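Local coordinates for protein methyl-coenzyme M reductase gamma subunit (Methermicoccus shengliensis DSM 18856, PDB 7NKG) that forms the gamma subunit of methyl-coenzyme M reductase, the nickel enzyme of methanogenesis that releases methane from methyl-coenzyme M, and lines part of its factor 430 pocket, at residues M169-M172 / L173-R177; V26-L29 / R30-S33; E72-P75 / G76-A79; Y134-M137 / S138-E142. All coordinates share one frame; numbering follows the deposited sequence.

All four are local contacts within one chain: a loop near the N-terminus, the capped start of a short helix, the end of a longer helix and a turn before a strand. Contacts 2 and 4 touch, with centres about 7 Å apart. The loop of contact 2 runs past the C-terminal end of helix 128-140 and the residues after it. Contact 3 meets the start of that helix through Asp130, although its centre is about 21 Å from that of contact 4. Contact 1 touches none of the others; its centre is about 19 Å from that of contact 4. Arg175 bonds the backbone of the pocket residues Ala154 and Thr155, and its side chain is about 7 Å from factor 430.

Contact 1: M169-M172 / L173-R177; sequences MFDM and LDRRR
Residues Asp171 to Asp174 form a type I beta turn, closed by Asp174 N and Asp171 O at 3.1 Å, and the chain then enters strand 176-179. The Asp171 side chain fills the bend. Its CG stands anti to the backbone N (chi1 -179°), which turns the carboxylate toward the residues that follow. OD1 takes Leu173 N at 2.9 Å, an Asx turn laid over the beta turn. Arg175 NH2 reaches the same OD1 at 2.8 Å from the opposite face of the carboxylate. OD2 also has two donors. Arg175 NE meets its syn lone pair at 2.9 Å, and Arg175 N comes from above the plane. The guanidinium therefore grips the carboxylate side-on, with the two planes 31° apart. Four donors fix the carboxylate and would probably favour its ionised form.

Leu173 CD1 lies over one face of this guanidinium, near the rim. Arg175 NH1 bonds Gln189 O and Ala154 O, and NH2 also bonds Thr155 O. Ala154 and Thr155 line the factor 430 pocket, so Arg175 joins the turn to the backbone of that pocket wall. The turn leads into an outer strand of a three-stranded antiparallel sheet within this chain. On that strand, Arg176 bends at chi2 (91°) and grips Met169 O end-on. NH1 meets Met169 O on a lone pair, in the carbonyl plane, at 2.9 Å, while NH2 lies almost in line with the C=O bond. Arg176 NE bonds Ala149 O. From the strand, Arg177 NE reaches back to Asp174 OD1 in a salt bridge of 2.8 Å.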
loop_
_atom_site.group_PDB
_atom_site.type_symbol
_atom_site.label_atom_id
_atom_site.label_comp_id
_atom_site.label_asym_id
_atom_site.label_seq_id
_atom_site.Cartn_x
_atom_site.Cartn_y
_atom_site.Cartn_z
ATOM N N MET C 169 40.532 23.038 14.366
ATOM C CA MET C 169 39.178 22.797 13.899
ATOM C C MET C 169 38.260 22.536 15.103
ATOM O O MET C 169 38.550 21.677 15.934
ATOM C CB MET C 169 39.146 21.619 12.925
ATOM C CG MET C 169 37.729 21.177 12.558
ATOM S SD MET C 169 37.649 19.848 11.351
ATOM C CE MET C 169 38.544 18.516 12.236
ATOM N N PHE C 170 37.141 23.252 15.163
ATOM C CA PHE C 170 36.135 23.118 16.223
ATOM C C PHE C 170 35.732 21.675 16.496
ATOM O O PHE C 170 35.512 20.910 15.561
ATOM C CB PHE C 170 34.871 23.910 15.828
ATOM C CG PHE C 170 33.600 23.584 16.591
ATOM C CD1 PHE C 170 33.388 24.084 17.867
ATOM C CD2 PHE C 170 32.632 22.757 16.040
ATOM C CE1 PHE C 170 32.203 23.814 18.553
ATOM C CE2 PHE C 170 31.460 22.472 16.733
ATOM C CZ PHE C 170 31.251 23.003 17.984
ATOM N N ASP C 171 35.575 21.331 17.781
ATOM C CA ASP C 171 35.090 20.020 18.200
ATOM C C ASP C 171 34.057 20.300 19.290
ATOM O O ASP C 171 34.421 20.821 20.349
ATOM C CB ASP C 171 36.239 19.159 18.761
ATOM C CG ASP C 171 35.813 17.762 19.196
ATOM O OD1 ASP C 171 34.579 17.485 19.208
ATOM O OD2 ASP C 171 36.708 16.961 19.582
ATOM N N MET C 172 32.773 19.962 19.059
ATOM C CA MET C 172 31.739 20.190 20.080
ATOM C C MET C 172 32.078 19.475 21.397
ATOM O O MET C 172 31.766 20.009 22.467
ATOM C CB MET C 172 30.387 19.688 19.582
ATOM C CG MET C 172 29.223 20.031 20.495
ATOM S SD MET C 172 27.728 19.212 19.947
ATOM C CE MET C 172 26.497 20.100 20.881
ATOM N N LEU C 173 32.725 18.287 21.330
ATOM C CA LEU C 173 33.080 17.516 22.528
ATOM C C LEU C 173 34.483 17.795 23.074
ATOM O O LEU C 173 34.866 17.171 24.059
ATOM C CB LEU C 173 32.898 16.017 22.271
ATOM C CG LEU C 173 31.528 15.594 21.746
ATOM C CD1 LEU C 173 31.478 14.100 21.579
ATOM C CD2 LEU C 173 30.374 16.047 22.668
ATOM N N ASP C 174 35.233 18.731 22.468
ATOM C CA ASP C 174 36.536 19.147 22.967
ATOM C C ASP C 174 37.473 17.957 23.299
ATOM O O ASP C 174 37.976 17.870 24.412
ATOM C CB ASP C 174 36.305 20.050 24.202
ATOM C CG ASP C 174 37.541 20.737 24.747
ATOM O OD1 ASP C 174 38.502 20.926 23.975
ATOM O OD2 ASP C 174 37.556 21.060 25.953
ATOM N N ARG C 175 37.633 17.007 22.363
ATOM C CA ARG C 175 38.493 15.833 22.606
ATOM C C ARG C 175 39.973 16.175 22.524
ATOM O O ARG C 175 40.789 15.519 23.170
ATOM C CB ARG C 175 38.198 14.718 21.599
ATOM C CG ARG C 175 36.866 14.044 21.821
ATOM C CD ARG C 175 36.389 13.346 20.583
ATOM N NE ARG C 175 35.563 14.276 19.822
ATOM C CZ ARG C 175 34.472 13.961 19.134
ATOM N NH1 ARG C 175 34.065 12.694 19.051
ATOM N NH2 ARG C 175 33.781 14.903 18.514
ATOM N N ARG C 176 40.324 17.156 21.695
ATOM C CA ARG C 176 41.714 17.561 21.528
ATOM C C ARG C 176 41.788 19.059 21.305
ATOM O O ARG C 176 40.854 19.678 20.783
ATOM C CB ARG C 176 42.380 16.781 20.382
ATOM C CG ARG C 176 41.787 17.077 18.983
ATOM C CD ARG C 176 42.530 18.220 18.285
ATOM N NE ARG C 176 41.983 18.562 16.967
ATOM C CZ ARG C 176 40.878 19.279 16.755
ATOM N NH1 ARG C 176 40.481 19.553 15.510
ATOM N NH2 ARG C 176 40.167 19.743 17.779
ATOM N N ARG C 177 42.873 19.646 21.774
ATOM C CA ARG C 177 43.052 21.084 21.687
ATOM C C ARG C 177 44.522 21.452 21.756
ATOM O O ARG C 177 45.347 20.649 22.178
ATOM C CB ARG C 177 42.262 21.788 22.811
ATOM C CG ARG C 177 42.886 21.674 24.207
ATOM C CD ARG C 177 41.859 21.859 25.313
ATOM N NE ARG C 177 40.931 20.723 25.377
ATOM C CZ ARG C 177 41.193 19.540 25.936
ATOM N NH1 ARG C 177 40.283 18.575 25.915
ATOM N NH2 ARG C 177 42.364 19.319 26.534
#

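Contact 2: V26-L29 / R30-S33; sequences VEKL and REIS
Lys28 CG lies anti to the backbone N (chi1 176°) and the rest of the chain is extended, so the side chain runs forward past the backbone of Arg30 to Glu31. Arg30 folds the other way. Its CG sits between the backbone N and the carbonyl carbon (chi1 64°), and a bend at chi3 (69°) turns the guanidinium back beneath Leu29.

Two separate contacts result. In the first, Lys28 CE passes Arg30 O at 3.6 Å and packs against Glu31 CG at 3.7 Å. The two side chains meet at a slant, and Lys28 NZ and Glu31 OE2 form only a long salt bridge of 3.7 Å. Both residues are exposed, and Lys28 NZ has a second long, weak ion pair with Glu140 OE1. In the second, Leu29 CB lies over one face of the Arg30 guanidinium, toward its rim. Arg30 NH2 is 4.0 Å from both Leu29 CB and Leu29 CD1. This is apolar cover on a flat cation and leaves the N-H groups to other partners. Arg30 NH1 bonds Ile139 O and Thr141 O, which holds the guanidinium in place under the leucine.

Residues 26-33 form an irregular linker between helices 13-23 and 34-41. Ser33 is the N-cap of the second of these, with OG on Asp36 N. Arg30 ties the linker to the C-terminal end of helix 128-140, while Leu29 packs on Glu208 and Arg212 of helix 206-212.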
loop_
_atom_site.group_PDB
_atom_site.type_symbol
_atom_site.label_atom_id
_atom_site.label_comp_id
_atom_site.label_asym_id
_atom_site.label_seq_id
_atom_site.Cartn_x
_atom_site.Cartn_y
_atom_site.Cartn_z
ATOM N N VAL C 26 53.567 8.181 1.832
ATOM C CA VAL C 26 53.312 9.255 2.782
ATOM C C VAL C 26 54.421 9.299 3.838
ATOM O O VAL C 26 54.846 8.264 4.369
ATOM C CB VAL C 26 51.897 9.128 3.412
ATOM C CG1 VAL C 26 50.804 9.431 2.387
ATOM C CG2 VAL C 26 51.686 7.747 4.041
ATOM N N GLU C 27 54.871 10.507 4.147
ATOM C CA GLU C 27 55.951 10.750 5.095
ATOM C C GLU C 27 55.457 10.578 6.531
ATOM O O GLU C 27 54.340 10.976 6.838
ATOM C CB GLU C 27 56.457 12.186 4.888
ATOM C CG GLU C 27 57.723 12.541 5.634
ATOM C CD GLU C 27 58.243 13.938 5.346
ATOM O OE1 GLU C 27 57.693 14.625 4.451
ATOM O OE2 GLU C 27 59.206 14.349 6.034
ATOM N N LYS C 28 56.297 10.026 7.408
ATOM C CA LYS C 28 55.990 9.903 8.829
ATOM C C LYS C 28 56.397 11.230 9.492
ATOM O O LYS C 28 57.575 11.609 9.398
ATOM C CB LYS C 28 56.744 8.725 9.452
ATOM C CG LYS C 28 56.522 8.619 10.947
ATOM C CD LYS C 28 56.786 7.233 11.455
ATOM C CE LYS C 28 56.974 7.195 12.937
ATOM N NZ LYS C 28 57.492 5.867 13.364
ATOM N N LEU C 29 55.455 11.937 10.150
ATOM C CA LEU C 29 55.754 13.223 10.786
ATOM C C LEU C 29 55.707 13.219 12.306
ATOM O O LEU C 29 56.164 14.186 12.920
ATOM C CB LEU C 29 54.781 14.293 10.276
ATOM C CG LEU C 29 54.729 14.538 8.772
ATOM C CD1 LEU C 29 53.772 15.677 8.481
ATOM C CD2 LEU C 29 56.110 14.896 8.193
ATOM N N ARG C 30 55.130 12.180 12.926
ATOM C CA ARG C 30 55.010 12.132 14.387
ATOM C C ARG C 30 54.893 10.678 14.849
ATOM O O ARG C 30 54.679 9.773 14.034
ATOM C CB ARG C 30 53.776 12.946 14.846
ATOM C CG ARG C 30 52.444 12.363 14.356
ATOM C CD ARG C 30 51.310 13.354 14.516
ATOM N NE ARG C 30 51.444 14.494 13.607
ATOM C CZ ARG C 30 51.112 14.500 12.316
ATOM N NH1 ARG C 30 50.598 13.411 11.745
ATOM N NH2 ARG C 30 51.278 15.592 11.590
ATOM N N GLU C 31 55.047 10.456 16.160
ATOM C CA GLU C 31 54.968 9.119 16.725
ATOM C C GLU C 31 53.878 9.025 17.774
ATOM O O GLU C 31 53.673 9.959 18.550
ATOM C CB GLU C 31 56.305 8.752 17.367
ATOM C CG GLU C 31 57.434 8.634 16.364
ATOM C CD GLU C 31 58.707 8.055 16.947
ATOM O OE1 GLU C 31 59.064 8.421 18.089
ATOM O OE2 GLU C 31 59.352 7.237 16.251
ATOM N N ILE C 32 53.212 7.871 17.822
ATOM C CA ILE C 32 52.232 7.565 18.852
ATOM C C ILE C 32 52.568 6.184 19.391
ATOM O O ILE C 32 52.820 5.264 18.603
ATOM C CB ILE C 32 50.747 7.657 18.380
ATOM C CG1 ILE C 32 49.800 7.486 19.593
ATOM C CG2 ILE C 32 50.427 6.610 17.289
ATOM C CD1 ILE C 32 48.421 8.027 19.386
ATOM N N SER C 33 52.577 6.024 20.721
ATOM C CA SER C 33 52.843 4.712 21.308
ATOM C C SER C 33 51.637 3.779 21.087
ATOM O O SER C 33 50.512 4.242 20.848
ATOM C CB SER C 33 53.136 4.840 22.799
ATOM O OG SER C 33 51.970 5.192 23.522
#

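Contact 3: E72-P75 / G76-A79; sequences EPTP and GAAA
Thr74 is the N-cap of the short helix 75-79: its OG1 accepts from Ala77 N at 3.0 Å. The hydroxyl sits between the backbone N and the carbonyl carbon (chi1 61°), which aims it at the first turn. The main chain starts its regular helical bonding beside it. Thr74 O receives Ala78 N at 2.9 Å, and the bond is nearly straight (173° at the hydrogen). Pro75 fills the first helical position, where its lack of an N-H costs no helical bond.

Pro73, just before the cap, folds over the same turn. Its CB touches Ala77 CB at 3.9 Å and comes within 4.3 Å of Ala78 CB. These are small apolar contacts between the residue before the cap and the first turn.

The next shell is Asp130 of helix 128-140. Its OD2 bonds Thr74 OG1 and its OD1 bonds Gly76 N, so one carboxylate holds both the cap and the first turn. Its charge would probably be favoured by the helix N-terminus. A valine in place of Thr74 would probably leave Ala77 N without its cap and Asp130 OD2 without its hydroxyl partner. Farther out, another protein of the assembly makes backbone hydrogen bonds to Glu72 and Thr74, which places this helix start at a subunit interface. The last bond of the turn runs from Ala79 N to Pro75 O at 3.1 Å, with the donor tilted 23° from the carbonyl plane.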
loop_
_atom_site.group_PDB
_atom_site.type_symbol
_atom_site.label_atom_id
_atom_site.label_comp_id
_atom_site.label_asym_id
_atom_site.label_seq_id
_atom_site.Cartn_x
_atom_site.Cartn_y
_atom_site.Cartn_z
ATOM N N GLU C 72 44.464 -15.644 2.446
ATOM C CA GLU C 72 45.029 -15.720 3.780
ATOM C C GLU C 72 44.297 -14.750 4.698
ATOM O O GLU C 72 44.248 -13.559 4.388
ATOM C CB GLU C 72 46.529 -15.372 3.734
ATOM C CG GLU C 72 47.240 -15.518 5.077
ATOM C CD GLU C 72 47.712 -16.907 5.474
ATOM O OE1 GLU C 72 47.712 -17.812 4.608
ATOM O OE2 GLU C 72 48.077 -17.088 6.659
ATOM N N PRO C 73 43.815 -15.193 5.873
ATOM C CA PRO C 73 43.220 -14.227 6.807
ATOM C C PRO C 73 44.268 -13.239 7.294
ATOM O O PRO C 73 45.460 -13.576 7.387
ATOM C CB PRO C 73 42.758 -15.090 7.989
ATOM C CG PRO C 73 42.768 -16.476 7.507
ATOM C CD PRO C 73 43.801 -16.557 6.436
ATOM N N THR C 74 43.827 -12.022 7.617
ATOM C CA THR C 74 44.700 -11.027 8.233
ATOM C C THR C 74 45.010 -11.531 9.672
ATOM O O THR C 74 44.273 -12.392 10.190
ATOM C CB THR C 74 43.977 -9.672 8.369
ATOM O OG1 THR C 74 42.836 -9.857 9.222
ATOM C CG2 THR C 74 43.520 -9.093 7.041
ATOM N N PRO C 75 45.991 -10.944 10.387
ATOM C CA PRO C 75 46.232 -11.379 11.776
ATOM C C PRO C 75 44.981 -11.237 12.657
ATOM O O PRO C 75 44.669 -12.143 13.443
ATOM C CB PRO C 75 47.389 -10.486 12.231
ATOM C CG PRO C 75 48.066 -10.073 10.955
ATOM C CD PRO C 75 46.952 -9.905 9.977
ATOM N N GLY C 76 44.236 -10.156 12.461
ATOM C CA GLY C 76 42.998 -9.925 13.200
ATOM C C GLY C 76 41.919 -10.951 12.913
ATOM O O GLY C 76 41.231 -11.398 13.832
ATOM N N ALA C 77 41.759 -11.342 11.644
ATOM C CA ALA C 77 40.757 -12.342 11.273
ATOM C C ALA C 77 41.163 -13.713 11.822
ATOM O O ALA C 77 40.333 -14.409 12.399
ATOM C CB ALA C 77 40.620 -12.407 9.765
ATOM N N ALA C 78 42.445 -14.074 11.708
ATOM C CA ALA C 78 42.936 -15.347 12.219
ATOM C C ALA C 78 42.694 -15.477 13.734
ATOM O O ALA C 78 42.354 -16.560 14.200
ATOM C CB ALA C 78 44.417 -15.483 11.914
ATOM N N ALA C 79 42.826 -14.371 14.491
ATOM C CA ALA C 79 42.613 -14.370 15.943
ATOM C C ALA C 79 41.137 -14.230 16.363
ATOM O O ALA C 79 40.833 -14.385 17.547
ATOM C CB ALA C 79 43.421 -13.257 16.573
#

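Contact 4: Y134-M137 / S138-E142; sequences YGKM and SIETE
Tyr134 and Ser138 pack on the inner side of helix 128-140, one turn apart near its C-terminal end. Ser138 CB lies over a face of the Tyr134 ring, a CH-pi contact 4.3 Å from the ring centroid. Ser138 OG turns back on the helix and donates to Gly135 O at 2.7 Å. Trp88 NE1 of strand 83-90 also bonds this OG, so the buried hydroxyl has two partners. Tyr134 meets His110 edge-to-face.

The looser part holds Met137, which is exposed, and Lys136, which is partly exposed. From there Lys136 reaches the buried Glu140 along an extended chain that bends at chi4 (66°). Its NZ meets Glu140 OE2 at 3.1 Å from above the carboxylate plane. Ile32 N of the neighbouring loop bonds the same OE2. With an alanine at this position, Ile32 N would probably lose this acceptor and Lys136 NZ its salt-bridge partner.

At Thr141 the chain leaves helical geometry. Its N makes a weak bond to Met137 O, but its hydroxyl makes a short one: Thr141 OG1 donates to Met137 O at 2.7 Å, with the donor tilted 21° from the carbonyl plane.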
loop_
_atom_site.group_PDB
_atom_site.type_symbol
_atom_site.label_atom_id
_atom_site.label_comp_id
_atom_site.label_asym_id
_atom_site.label_seq_id
_atom_site.Cartn_x
_atom_site.Cartn_y
_atom_site.Cartn_z
ATOM N N TYR C 134 46.220 0.177 10.809
ATOM C CA TYR C 134 45.748 1.250 9.945
ATOM C C TYR C 134 45.743 2.578 10.738
ATOM O O TYR C 134 46.230 3.585 10.231
ATOM C CB TYR C 134 44.332 0.933 9.378
ATOM C CG TYR C 134 43.604 2.171 8.902
ATOM C CD1 TYR C 134 43.934 2.772 7.698
ATOM C CD2 TYR C 134 42.683 2.817 9.718
ATOM C CE1 TYR C 134 43.361 3.968 7.308
ATOM C CE2 TYR C 134 42.126 4.032 9.353
ATOM C CZ TYR C 134 42.456 4.599 8.140
ATOM O OH TYR C 134 41.892 5.793 7.758
ATOM N N GLY C 135 45.155 2.573 11.935
ATOM C CA GLY C 135 45.032 3.754 12.788
ATOM C C GLY C 135 46.358 4.435 13.054
ATOM O O GLY C 135 46.455 5.663 12.968
ATOM N N LYS C 136 47.407 3.643 13.305
ATOM C CA LYS C 136 48.755 4.175 13.545
ATOM C C LYS C 136 49.232 4.960 12.311
ATOM O O LYS C 136 49.678 6.088 12.449
ATOM C CB LYS C 136 49.715 3.023 13.870
ATOM C CG LYS C 136 51.082 3.481 14.341
ATOM C CD LYS C 136 51.994 2.276 14.604
ATOM C CE LYS C 136 53.331 2.667 15.188
ATOM N NZ LYS C 136 53.198 3.258 16.553
ATOM N N MET C 137 49.108 4.383 11.110
ATOM C CA MET C 137 49.519 5.079 9.887
ATOM C C MET C 137 48.631 6.297 9.637
ATOM O O MET C 137 49.135 7.325 9.205
ATOM C CB MET C 137 49.480 4.126 8.692
ATOM C CG MET C 137 50.541 3.042 8.770
ATOM S SD MET C 137 50.271 1.755 7.551
ATOM C CE MET C 137 51.436 0.543 8.095
ATOM N N SER C 138 47.320 6.212 9.932
ATOM C CA SER C 138 46.409 7.333 9.729
ATOM C C SER C 138 46.762 8.558 10.592
ATOM O O SER C 138 46.424 9.685 10.211
ATOM C CB SER C 138 44.965 6.909 10.004
ATOM O OG SER C 138 44.643 6.862 11.385
ATOM N N ILE C 139 47.388 8.334 11.757
ATOM C CA ILE C 139 47.710 9.438 12.671
ATOM C C ILE C 139 49.183 9.871 12.632
ATOM O O ILE C 139 49.471 11.046 12.860
ATOM C CB ILE C 139 47.256 9.090 14.127
ATOM C CG1 ILE C 139 47.144 10.373 14.995
ATOM C CG2 ILE C 139 48.195 8.078 14.810
ATOM C CD1 ILE C 139 46.165 10.235 16.203
ATOM N N GLU C 140 50.108 8.946 12.371
ATOM C CA GLU C 140 51.537 9.278 12.372
ATOM C C GLU C 140 52.005 9.951 11.092
ATOM O O GLU C 140 53.018 10.654 11.126
ATOM C CB GLU C 140 52.372 8.018 12.596
ATOM C CG GLU C 140 52.224 7.434 13.992
ATOM C CD GLU C 140 53.258 6.380 14.321
ATOM O OE1 GLU C 140 53.779 5.748 13.375
ATOM O OE2 GLU C 140 53.552 6.187 15.525
ATOM N N THR C 141 51.351 9.660 9.952
ATOM C CA THR C 141 51.797 10.186 8.666
ATOM C C THR C 141 51.257 11.586 8.350
ATOM O O THR C 141 50.436 12.139 9.084
ATOM C CB THR C 141 51.456 9.172 7.545
ATOM O OG1 THR C 141 50.031 9.137 7.391
ATOM C CG2 THR C 141 52.065 7.806 7.780
ATOM N N GLU C 142 51.766 12.161 7.252
ATOM C CA GLU C 142 51.333 13.448 6.743
ATOM C C GLU C 142 49.859 13.476 6.343
ATOM O O GLU C 142 49.364 14.551 6.039
ATOM C CB GLU C 142 52.201 13.868 5.563
ATOM C CG GLU C 142 52.079 12.977 4.343
ATOM C CD GLU C 142 52.852 13.502 3.156
ATOM O OE1 GLU C 142 52.569 14.643 2.719
ATOM O OE2 GLU C 142 53.771 12.786 2.694
#